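Local atomic coordinates of separin (Saccharomyces cerevisiae, PDB entry 5U1T), a protein that cleaves the Scc1 subunit of cohesin at the onset of anaphase as a caspase-like cysteine protease, releasing sister chromatids for segregation, and is held inactive by securin until then. Residues 698-707 / 742-750; 789-800 / 828-838. All coordinates share one frame; numbering follows the deposited sequence.

Overall arrangement
Followed from the N terminus, the chain enters interaction 1 with helix 700-714, turns, and comes back along helix 729-752, so the first contact closes a loop of 34 residues into an antiparallel pair. Helix 756-775 follows, and then helix 782-805 opens interaction 2, which skips helix 809-825 and closes on helix 829-845, parallel to its partner. The two contacts lie in series, neither nested nor crossed, with centres about 21 Å apart. They join where helix 729-752 lies against helix 782-805: Asn744 ND2 probably donates a hydrogen bond to Ser791 O, and Lys748 packs on Gln798. Together they tie neighbouring helices of the helical domain to one another.

Interaction 1. Residues 698-707 / 742-750; sequences SDLTAFQIYF and IFNESAKLN
Phe703, in the first turn of helix 700-714, packs on Leu749, close to the C-terminal end of helix 729-752; the two consecutive helices form an antiparallel hairpin. Over residues 700-707 and 742-750 the helix axes come within 10.4 Å, their directions 159° apart. The backbones come nearer where Leu700 faces Leu749, with CA atoms 5.9 Å apart.

The apolar packing carries most of the contact. One methyl of Leu749, CD1, lies obliquely against the base of the Phe703 ring, 3.5 Å from Phe703 CG, and also touches the backbone of Leu700 through its CA. With CG anti to the backbone N (chi1 176°), Phe703 reaches across to helix 729-752, where Ser746 CB lies 4.0 Å from Phe703 CE1 and the carbonyl oxygen of Ile742 sits at the ring edge. A flat, wide side chain suits this place because it bridges the two helices, and Ser746, being small, lets the ring come up to its CB. One turn on, Phe707 CD1 touches the end methyl CD1 of Ile742 at 3.7 Å.

Aromatic contacts brace the ring from its own side: Phe707 CD2 lies over the centre of one face of Phe703, and Trp696 meets Phe703 edge-to-face. With only a methyl group in place of the Phe703 ring, as in an alanine, Leu749 CD1 would probably lose its aromatic partner and Phe707 the ring face against its CD2.

Ser746 and Asn750 turn polar atoms to partners outside the pair: Ser746 OG bonds to Asp762 OD2 on helix 756-775, and Asn750 OD1 accepts from Asn755 ND2. Asp699, a residue type well suited to a helix start, is the N-cap of helix 700-714: its OD1 accepts from Ala702 N at 3.0 Å along a nearly straight bond (171°) that reaches the carboxylate from above its plane.

Interaction 2. Residues 789-800 / 828-838; sequences LKSLSFSFFQLI and EPIIVYRCLHF
Helices 789-800 and 829-838 run parallel, 6° apart with axes 10.8 Å from each other, and their matching turns bring Lys790 opposite Ile831, Ser793 opposite Cys835 and Phe797 opposite Phe838.

Toward the C-terminal ends of both segments, Phe797 and Phe838 form an offset stack. Their centroids are 4.7 Å apart and their planes differ by 26°; the two side chains slide past each other in opposite directions. Phe797 CD1 sits over one face of the Phe838 ring, toward its rim, while Phe797 CA makes a CH-pi contact with that ring. Because Phe838 holds CG anti to its own backbone N (chi1 -178°), its ring extends toward Ile800, whose CD1 meets Phe838 CE2 at the ring edge, 3.6 Å away. Flat rings suit these positions because each can lay its surface on the other across the distance between the helices.

One turn nearer the N termini the side chains shrink. Cys835 SG lies 3.6 Å from Phe797 CZ, an oblique sulfur-aromatic contact, and 4.1 Å from Ser793 CB; these small side chains meet directly within the same helix spacing. The Ser793 hydroxyl turns back to its own helix, with Leu789 O and Lys790 O both within reach.

At the N-terminal end, Ile831 rests its CD1 methyl against both Lys790 CD (4.1 Å) and Ser793 OG, and Leu789 CD1 packs at 3.7 Å on the aliphatic CG of Glu828. Arg834 uses its charged end elsewhere, its NE bonding to Ser874 OG. Another protein chain packs on Leu789, Leu792 and Phe796. Parallel packing of a helix on the next but one, with helix 809-825 lying against Ile800 and Cys835, is consistent with the stacking of helices seen in alpha-helical solenoids.

Interaction 1. Residues 698-707 / 742-750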
loop_
_atom_site.group_PDB
_atom_site.type_symbol
_atom_site.label_atom_id
_atom_site.label_comp_id
_atom_site.label_asym_id
_atom_site.label_seq_id
_atom_site.Cartn_x
_atom_site.Cartn_y
_atom_site.Cartn_z
ATOM N N SER A 698 3.106 21.964 -3.987
ATOM C CA SER A 698 3.091 22.306 -2.579
ATOM C C SER A 698 1.837 23.102 -2.318
ATOM O O SER A 698 1.897 24.176 -1.752
ATOM C CB SER A 698 4.335 23.102 -2.149
ATOM O OG SER A 698 5.462 22.872 -2.964
ATOM N N ASP A 699 0.692 22.577 -2.713
ATOM C CA ASP A 699 -0.525 23.301 -2.540
ATOM C C ASP A 699 -1.409 22.468 -1.704
ATOM O O ASP A 699 -2.300 21.825 -2.191
ATOM C CB ASP A 699 -1.164 23.596 -3.878
ATOM C CG ASP A 699 -2.194 24.692 -3.792
ATOM O OD1 ASP A 699 -2.744 24.905 -2.700
ATOM O OD2 ASP A 699 -2.459 25.337 -4.818
ATOM N N LEU A 700 -1.108 22.441 -0.429
ATOM C CA LEU A 700 -1.913 21.694 0.489
ATOM C C LEU A 700 -3.341 22.130 0.392
ATOM O O LEU A 700 -4.224 21.354 0.619
ATOM C CB LEU A 700 -1.415 21.900 1.912
ATOM C CG LEU A 700 -2.382 21.612 3.047
ATOM C CD1 LEU A 700 -2.839 20.175 3.033
ATOM C CD2 LEU A 700 -1.724 21.921 4.369
ATOM N N THR A 701 -3.574 23.380 0.050
ATOM C CA THR A 701 -4.922 23.879 -0.029
ATOM C C THR A 701 -5.689 23.194 -1.132
ATOM O O THR A 701 -6.730 22.623 -0.897
ATOM C CB THR A 701 -4.963 25.405 -0.217
ATOM O OG1 THR A 701 -3.894 26.013 0.507
ATOM C CG2 THR A 701 -6.249 25.946 0.295
ATOM N N ALA A 702 -5.166 23.253 -2.339
ATOM C CA ALA A 702 -5.829 22.645 -3.466
ATOM C C ALA A 702 -6.044 21.170 -3.255
ATOM O O ALA A 702 -7.067 20.624 -3.603
ATOM C CB ALA A 702 -5.024 22.872 -4.714
ATOM N N PHE A 703 -5.060 20.529 -2.669
ATOM C CA PHE A 703 -5.135 19.128 -2.412
ATOM C C PHE A 703 -6.286 18.855 -1.488
ATOM O O PHE A 703 -7.114 18.037 -1.770
ATOM C CB PHE A 703 -3.834 18.715 -1.756
ATOM C CG PHE A 703 -3.777 17.293 -1.338
ATOM C CD1 PHE A 703 -4.314 16.891 -0.156
ATOM C CD2 PHE A 703 -3.153 16.373 -2.118
ATOM C CE1 PHE A 703 -4.255 15.587 0.232
ATOM C CE2 PHE A 703 -3.089 15.068 -1.739
ATOM C CZ PHE A 703 -3.639 14.674 -0.561
ATOM N N GLN A 704 -6.345 19.559 -0.377
ATOM C CA GLN A 704 -7.402 19.345 0.596
ATOM C C GLN A 704 -8.763 19.636 0.003
ATOM O O GLN A 704 -9.733 18.965 0.336
ATOM C CB GLN A 704 -7.179 20.207 1.839
ATOM C CG GLN A 704 -6.115 19.685 2.799
ATOM C CD GLN A 704 -5.717 20.737 3.837
ATOM O OE1 GLN A 704 -6.432 21.723 4.038
ATOM N NE2 GLN A 704 -4.568 20.538 4.484
ATOM N N ILE A 705 -8.853 20.632 -0.868
ATOM C CA ILE A 705 -10.145 20.919 -1.475
ATOM C C ILE A 705 -10.592 19.730 -2.306
ATOM O O ILE A 705 -11.737 19.291 -2.222
ATOM C CB ILE A 705 -10.123 22.157 -2.368
ATOM C CG1 ILE A 705 -9.636 23.385 -1.584
ATOM C CG2 ILE A 705 -11.508 22.384 -2.956
ATOM C CD1 ILE A 705 -10.624 23.935 -0.558
ATOM N N TYR A 706 -9.663 19.190 -3.083
ATOM C CA TYR A 706 -9.999 18.125 -4.000
ATOM C C TYR A 706 -10.458 16.844 -3.302
ATOM O O TYR A 706 -11.555 16.334 -3.580
ATOM C CB TYR A 706 -8.823 17.792 -4.906
ATOM C CG TYR A 706 -9.261 16.788 -5.925
ATOM C CD1 TYR A 706 -10.236 17.121 -6.856
ATOM C CD2 TYR A 706 -8.765 15.491 -5.921
ATOM C CE1 TYR A 706 -10.674 16.219 -7.773
ATOM C CE2 TYR A 706 -9.200 14.571 -6.845
ATOM C CZ TYR A 706 -10.155 14.941 -7.774
ATOM O OH TYR A 706 -10.611 14.034 -8.708
ATOM N N PHE A 707 -9.614 16.319 -2.416
ATOM C CA PHE A 707 -9.913 15.070 -1.727
ATOM C C PHE A 707 -10.849 15.247 -0.532
ATOM O O PHE A 707 -11.484 14.280 -0.088
ATOM C CB PHE A 707 -8.622 14.406 -1.274
ATOM C CG PHE A 707 -7.783 13.925 -2.400
ATOM C CD1 PHE A 707 -8.113 12.749 -3.067
ATOM C CD2 PHE A 707 -6.683 14.650 -2.815
ATOM C CE1 PHE A 707 -7.351 12.303 -4.108
ATOM C CE2 PHE A 707 -5.915 14.208 -3.856
ATOM C CZ PHE A 707 -6.250 13.025 -4.507
ATOM N N ILE A 742 -4.613 8.590 0.953
ATOM C CA ILE A 742 -4.890 10.015 1.002
ATOM C C ILE A 742 -4.247 10.621 2.240
ATOM O O ILE A 742 -3.518 11.602 2.142
ATOM C CB ILE A 742 -6.390 10.315 0.999
ATOM C CG1 ILE A 742 -7.002 10.010 -0.372
ATOM C CG2 ILE A 742 -6.625 11.763 1.318
ATOM C CD1 ILE A 742 -8.514 10.153 -0.417
ATOM N N PHE A 743 -4.486 10.007 3.397
ATOM C CA PHE A 743 -3.909 10.480 4.660
ATOM C C PHE A 743 -2.379 10.405 4.721
ATOM O O PHE A 743 -1.751 11.209 5.388
ATOM C CB PHE A 743 -4.499 9.699 5.843
ATOM C CG PHE A 743 -5.897 10.105 6.191
ATOM C CD1 PHE A 743 -6.228 11.443 6.330
ATOM C CD2 PHE A 743 -6.887 9.155 6.355
ATOM C CE1 PHE A 743 -7.534 11.828 6.633
ATOM C CE2 PHE A 743 -8.197 9.529 6.651
ATOM C CZ PHE A 743 -8.521 10.871 6.793
ATOM N N ASN A 744 -1.793 9.435 4.030
ATOM C CA ASN A 744 -0.348 9.305 3.954
ATOM C C ASN A 744 0.292 10.455 3.185
ATOM O O ASN A 744 1.327 10.979 3.592
ATOM C CB ASN A 744 0.037 7.973 3.304
ATOM C CG ASN A 744 0.476 6.935 4.312
ATOM O OD1 ASN A 744 0.702 7.242 5.482
ATOM N ND2 ASN A 744 0.609 5.694 3.863
ATOM N N GLU A 745 -0.315 10.847 2.070
ATOM C CA GLU A 745 0.252 11.929 1.283
ATOM C C GLU A 745 -0.074 13.270 1.907
ATOM O O GLU A 745 0.679 14.236 1.761
ATOM C CB GLU A 745 -0.238 11.873 -0.153
ATOM C CG GLU A 745 0.557 10.882 -0.954
ATOM C CD GLU A 745 1.805 11.489 -1.538
ATOM O OE1 GLU A 745 2.890 10.891 -1.406
ATOM O OE2 GLU A 745 1.699 12.557 -2.154
ATOM N N SER A 746 -1.194 13.317 2.610
ATOM C CA SER A 746 -1.583 14.525 3.297
ATOM C C SER A 746 -0.598 14.853 4.425
ATOM O O SER A 746 -0.334 16.025 4.716
ATOM C CB SER A 746 -2.989 14.398 3.843
ATOM O OG SER A 746 -3.432 15.665 4.273
ATOM N N ALA A 747 -0.055 13.811 5.044
ATOM C CA ALA A 747 1.016 13.985 6.011
ATOM C C ALA A 747 2.234 14.643 5.345
ATOM O O ALA A 747 2.801 15.596 5.886
ATOM C CB ALA A 747 1.407 12.649 6.640
ATOM N N LYS A 748 2.618 14.132 4.172
ATOM C CA LYS A 748 3.770 14.619 3.423
ATOM C C LYS A 748 3.588 16.091 3.036
ATOM O O LYS A 748 4.512 16.897 3.171
ATOM C CB LYS A 748 3.990 13.754 2.179
ATOM C CG LYS A 748 5.414 13.714 1.639
ATOM C CD LYS A 748 5.489 12.923 0.327
ATOM C CE LYS A 748 6.928 12.743 -0.149
ATOM N NZ LYS A 748 7.637 11.708 0.646
ATOM N N LEU A 749 2.396 16.453 2.577
ATOM C CA LEU A 749 2.143 17.833 2.188
ATOM C C LEU A 749 2.210 18.784 3.369
ATOM O O LEU A 749 2.888 19.817 3.303
ATOM C CB LEU A 749 0.781 17.978 1.524
ATOM C CG LEU A 749 0.779 17.814 0.016
ATOM C CD1 LEU A 749 -0.543 18.227 -0.510
ATOM C CD2 LEU A 749 1.871 18.627 -0.629
ATOM N N ASN A 750 1.478 18.444 4.429
ATOM C CA ASN A 750 1.449 19.229 5.654
ATOM C C ASN A 750 2.847 19.484 6.215
ATOM O O ASN A 750 3.195 20.617 6.553
ATOM C CB ASN A 750 0.599 18.528 6.704
ATOM C CG ASN A 750 -0.831 19.011 6.709
ATOM O OD1 ASN A 750 -1.101 20.196 6.528
ATOM N ND2 ASN A 750 -1.761 18.089 6.922
#

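Interaction 2. Residues 789-800 / 828-838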
loop_
_atom_site.group_PDB
_atom_site.type_symbol
_atom_site.label_atom_id
_atom_site.label_comp_id
_atom_site.label_asym_id
_atom_site.label_seq_id
_atom_site.Cartn_x
_atom_site.Cartn_y
_atom_site.Cartn_z
ATOM N N LEU A 789 1.324 -2.979 2.009
ATOM C CA LEU A 789 2.729 -3.033 2.360
ATOM C C LEU A 789 3.391 -1.702 2.040
ATOM O O LEU A 789 4.094 -1.131 2.867
ATOM C CB LEU A 789 3.417 -4.171 1.619
ATOM C CG LEU A 789 3.258 -5.520 2.311
ATOM C CD1 LEU A 789 3.910 -6.629 1.498
ATOM C CD2 LEU A 789 3.849 -5.462 3.719
ATOM N N LYS A 790 3.145 -1.209 0.834
ATOM C CA LYS A 790 3.698 0.057 0.389
ATOM C C LYS A 790 3.207 1.172 1.316
ATOM O O LYS A 790 3.977 2.022 1.751
ATOM C CB LYS A 790 3.314 0.330 -1.072
ATOM C CG LYS A 790 4.297 -0.242 -2.097
ATOM C CD LYS A 790 5.723 0.405 -1.953
ATOM C CE LYS A 790 6.737 -0.035 -3.068
ATOM N NZ LYS A 790 8.124 0.560 -2.883
ATOM N N SER A 791 1.927 1.135 1.651
ATOM C CA SER A 791 1.322 2.170 2.474
ATOM C C SER A 791 1.776 2.158 3.927
ATOM O O SER A 791 1.920 3.212 4.548
ATOM C CB SER A 791 -0.194 2.054 2.425
ATOM O OG SER A 791 -0.715 2.907 1.431
ATOM N N LEU A 792 1.989 0.969 4.471
ATOM C CA LEU A 792 2.274 0.838 5.891
ATOM C C LEU A 792 3.706 1.189 6.179
ATOM O O LEU A 792 4.014 1.718 7.242
ATOM C CB LEU A 792 1.988 -0.578 6.378
ATOM C CG LEU A 792 2.050 -0.812 7.885
ATOM C CD1 LEU A 792 1.342 0.324 8.654
ATOM C CD2 LEU A 792 1.447 -2.169 8.232
ATOM N N SER A 793 4.586 0.863 5.238
ATOM C CA SER A 793 5.996 1.181 5.397
ATOM C C SER A 793 6.180 2.681 5.219
ATOM O O SER A 793 6.991 3.290 5.900
ATOM C CB SER A 793 6.866 0.392 4.407
ATOM O OG SER A 793 6.342 0.472 3.096
ATOM N N PHE A 794 5.391 3.260 4.319
ATOM C CA PHE A 794 5.412 4.691 4.046
ATOM C C PHE A 794 5.088 5.466 5.317
ATOM O O PHE A 794 5.789 6.417 5.666
ATOM C CB PHE A 794 4.413 5.039 2.936
ATOM C CG PHE A 794 4.282 6.521 2.653
ATOM C CD1 PHE A 794 3.628 7.377 3.549
ATOM C CD2 PHE A 794 4.768 7.054 1.472
ATOM C CE1 PHE A 794 3.497 8.735 3.285
ATOM C CE2 PHE A 794 4.632 8.411 1.191
ATOM C CZ PHE A 794 3.998 9.252 2.100
ATOM N N SER A 795 4.018 5.069 6.001
ATOM C CA SER A 795 3.586 5.828 7.154
ATOM C C SER A 795 4.599 5.705 8.304
ATOM O O SER A 795 4.770 6.656 9.039
ATOM C CB SER A 795 2.186 5.406 7.593
ATOM O OG SER A 795 2.254 4.241 8.366
ATOM N N PHE A 796 5.306 4.590 8.447
ATOM C CA PHE A 796 6.440 4.577 9.384
ATOM C C PHE A 796 7.583 5.527 8.966
ATOM O O PHE A 796 8.034 6.332 9.767
ATOM C CB PHE A 796 6.995 3.165 9.565
ATOM C CG PHE A 796 6.247 2.356 10.589
ATOM C CD1 PHE A 796 6.467 2.562 11.950
ATOM C CD2 PHE A 796 5.306 1.407 10.192
ATOM C CE1 PHE A 796 5.771 1.832 12.905
ATOM C CE2 PHE A 796 4.605 0.674 11.134
ATOM C CZ PHE A 796 4.839 0.880 12.497
ATOM N N PHE A 797 8.044 5.423 7.723
ATOM C CA PHE A 797 8.975 6.389 7.168
ATOM C C PHE A 797 8.514 7.837 7.462
ATOM O O PHE A 797 9.265 8.643 8.007
ATOM C CB PHE A 797 9.133 6.190 5.654
ATOM C CG PHE A 797 9.640 4.825 5.252
ATOM C CD1 PHE A 797 10.211 3.962 6.178
ATOM C CD2 PHE A 797 9.543 4.402 3.927
ATOM C CE1 PHE A 797 10.671 2.690 5.782
ATOM C CE2 PHE A 797 9.999 3.148 3.526
ATOM C CZ PHE A 797 10.572 2.292 4.452
ATOM N N GLN A 798 7.272 8.152 7.129
ATOM C CA GLN A 798 6.782 9.504 7.307
ATOM C C GLN A 798 6.807 9.960 8.771
ATOM O O GLN A 798 7.253 11.066 9.064
ATOM C CB GLN A 798 5.362 9.633 6.754
ATOM C CG GLN A 798 5.005 11.041 6.308
ATOM C CD GLN A 798 6.144 11.702 5.539
ATOM O OE1 GLN A 798 6.489 11.302 4.420
ATOM N NE2 GLN A 798 6.763 12.702 6.162
ATOM N N LEU A 799 6.316 9.121 9.681
ATOM C CA LEU A 799 6.243 9.478 11.091
ATOM C C LEU A 799 7.640 9.710 11.659
ATOM O O LEU A 799 7.878 10.709 12.352
ATOM C CB LEU A 799 5.528 8.402 11.901
ATOM C CG LEU A 799 4.022 8.530 12.106
ATOM C CD1 LEU A 799 3.454 7.185 12.542
ATOM C CD2 LEU A 799 3.666 9.587 13.122
ATOM N N ILE A 800 8.559 8.792 11.356
ATOM C CA ILE A 800 9.941 8.935 11.784
ATOM C C ILE A 800 10.552 10.214 11.210
ATOM O O ILE A 800 11.151 10.983 11.936
ATOM C CB ILE A 800 10.775 7.708 11.390
ATOM C CG1 ILE A 800 10.215 6.457 12.095
ATOM C CG2 ILE A 800 12.228 7.931 11.741
ATOM C CD1 ILE A 800 10.959 5.142 11.830
ATOM N N GLU A 828 8.912 -9.640 1.647
ATOM C CA GLU A 828 9.031 -8.953 0.354
ATOM C C GLU A 828 10.321 -8.160 0.279
ATOM O O GLU A 828 10.494 -7.195 0.967
ATOM C CB GLU A 828 7.824 -8.083 0.061
ATOM C CG GLU A 828 6.498 -8.814 0.091
ATOM C CD GLU A 828 6.393 -9.925 -0.911
ATOM O OE1 GLU A 828 6.757 -9.724 -2.067
ATOM O OE2 GLU A 828 5.943 -11.012 -0.545
ATOM N N PRO A 829 11.196 -8.535 -0.630
ATOM C CA PRO A 829 12.543 -7.956 -0.706
ATOM C C PRO A 829 12.577 -6.442 -0.932
ATOM O O PRO A 829 13.377 -5.750 -0.302
ATOM C CB PRO A 829 13.167 -8.695 -1.894
ATOM C CG PRO A 829 12.489 -10.013 -1.877
ATOM C CD PRO A 829 11.053 -9.691 -1.528
ATOM N N ILE A 830 11.714 -5.910 -1.772
ATOM C CA ILE A 830 11.717 -4.481 -1.989
ATOM C C ILE A 830 11.287 -3.726 -0.765
ATOM O O ILE A 830 11.659 -2.605 -0.569
ATOM C CB ILE A 830 10.814 -4.087 -3.148
ATOM C CG1 ILE A 830 10.971 -2.621 -3.465
ATOM C CG2 ILE A 830 9.377 -4.329 -2.794
ATOM C CD1 ILE A 830 12.260 -2.304 -4.149
ATOM N N ILE A 831 10.484 -4.347 0.061
ATOM C CA ILE A 831 10.051 -3.681 1.278
ATOM C C ILE A 831 11.117 -3.823 2.356
ATOM O O ILE A 831 11.453 -2.862 3.031
ATOM C CB ILE A 831 8.718 -4.232 1.792
ATOM C CG1 ILE A 831 7.628 -4.057 0.734
ATOM C CG2 ILE A 831 8.305 -3.494 3.053
ATOM C CD1 ILE A 831 7.267 -2.607 0.440
ATOM N N VAL A 832 11.654 -5.026 2.496
ATOM C CA VAL A 832 12.730 -5.278 3.431
ATOM C C VAL A 832 13.932 -4.392 3.114
ATOM O O VAL A 832 14.494 -3.761 4.015
ATOM C CB VAL A 832 13.125 -6.763 3.422
ATOM C CG1 VAL A 832 14.368 -7.007 4.246
ATOM C CG2 VAL A 832 11.977 -7.593 3.953
ATOM N N TYR A 833 14.315 -4.311 1.842
ATOM C CA TYR A 833 15.434 -3.456 1.475
ATOM C C TYR A 833 15.169 -1.996 1.840
ATOM O O TYR A 833 15.959 -1.391 2.553
ATOM C CB TYR A 833 15.777 -3.524 -0.017
ATOM C CG TYR A 833 16.864 -2.513 -0.312
ATOM C CD1 TYR A 833 18.138 -2.683 0.226
ATOM C CD2 TYR A 833 16.601 -1.346 -1.030
ATOM C CE1 TYR A 833 19.126 -1.753 0.028
ATOM C CE2 TYR A 833 17.590 -0.404 -1.229
ATOM C CZ TYR A 833 18.852 -0.615 -0.696
ATOM O OH TYR A 833 19.862 0.306 -0.881
ATOM N N ARG A 834 14.073 -1.435 1.342
ATOM C CA ARG A 834 13.776 -0.029 1.560
ATOM C C ARG A 834 13.742 0.326 3.036
ATOM O O ARG A 834 14.218 1.406 3.429
ATOM C CB ARG A 834 12.445 0.365 0.922
ATOM C CG ARG A 834 12.455 0.432 -0.569
ATOM C CD ARG A 834 13.569 1.303 -1.088
ATOM N NE ARG A 834 13.594 1.269 -2.541
ATOM C CZ ARG A 834 12.935 2.125 -3.321
ATOM N NH1 ARG A 834 12.218 3.096 -2.777
ATOM N NH2 ARG A 834 13.002 2.017 -4.648
ATOM N N CYS A 835 13.202 -0.567 3.856
ATOM C CA CYS A 835 13.132 -0.295 5.282
ATOM C C CYS A 835 14.523 -0.310 5.907
ATOM O O CYS A 835 14.844 0.527 6.744
ATOM C CB CYS A 835 12.240 -1.302 5.992
ATOM S SG CYS A 835 10.493 -1.059 5.731
ATOM N N LEU A 836 15.347 -1.269 5.500
ATOM C CA LEU A 836 16.704 -1.330 6.014
ATOM C C LEU A 836 17.532 -0.120 5.565
ATOM O O LEU A 836 18.426 0.316 6.293
ATOM C CB LEU A 836 17.389 -2.625 5.583
ATOM C CG LEU A 836 16.924 -3.866 6.350
ATOM C CD1 LEU A 836 17.567 -5.131 5.781
ATOM C CD2 LEU A 836 17.216 -3.703 7.832
ATOM N N HIS A 837 17.235 0.408 4.377
ATOM C CA HIS A 837 17.928 1.573 3.855
ATOM C C HIS A 837 17.565 2.778 4.680
ATOM O O HIS A 837 18.422 3.592 4.997
ATOM C CB HIS A 837 17.572 1.815 2.390
ATOM C CG HIS A 837 18.010 3.155 1.856
ATOM N ND1 HIS A 837 19.322 3.446 1.548
ATOM C CD2 HIS A 837 17.296 4.258 1.533
ATOM C CE1 HIS A 837 19.395 4.674 1.070
ATOM N NE2 HIS A 837 18.177 5.186 1.045
ATOM N N PHE A 838 16.281 2.872 5.027
ATOM C CA PHE A 838 15.771 3.948 5.862
ATOM C C PHE A 838 16.320 3.879 7.286
ATOM O O PHE A 838 16.806 4.874 7.808
ATOM C CB PHE A 838 14.255 3.913 5.899
ATOM C CG PHE A 838 13.659 5.009 6.701
ATOM C CD1 PHE A 838 13.411 6.247 6.127
ATOM C CD2 PHE A 838 13.352 4.816 8.038
ATOM C CE1 PHE A 838 12.861 7.268 6.865
ATOM C CE2 PHE A 838 12.808 5.834 8.789
ATOM C CZ PHE A 838 12.556 7.060 8.205
#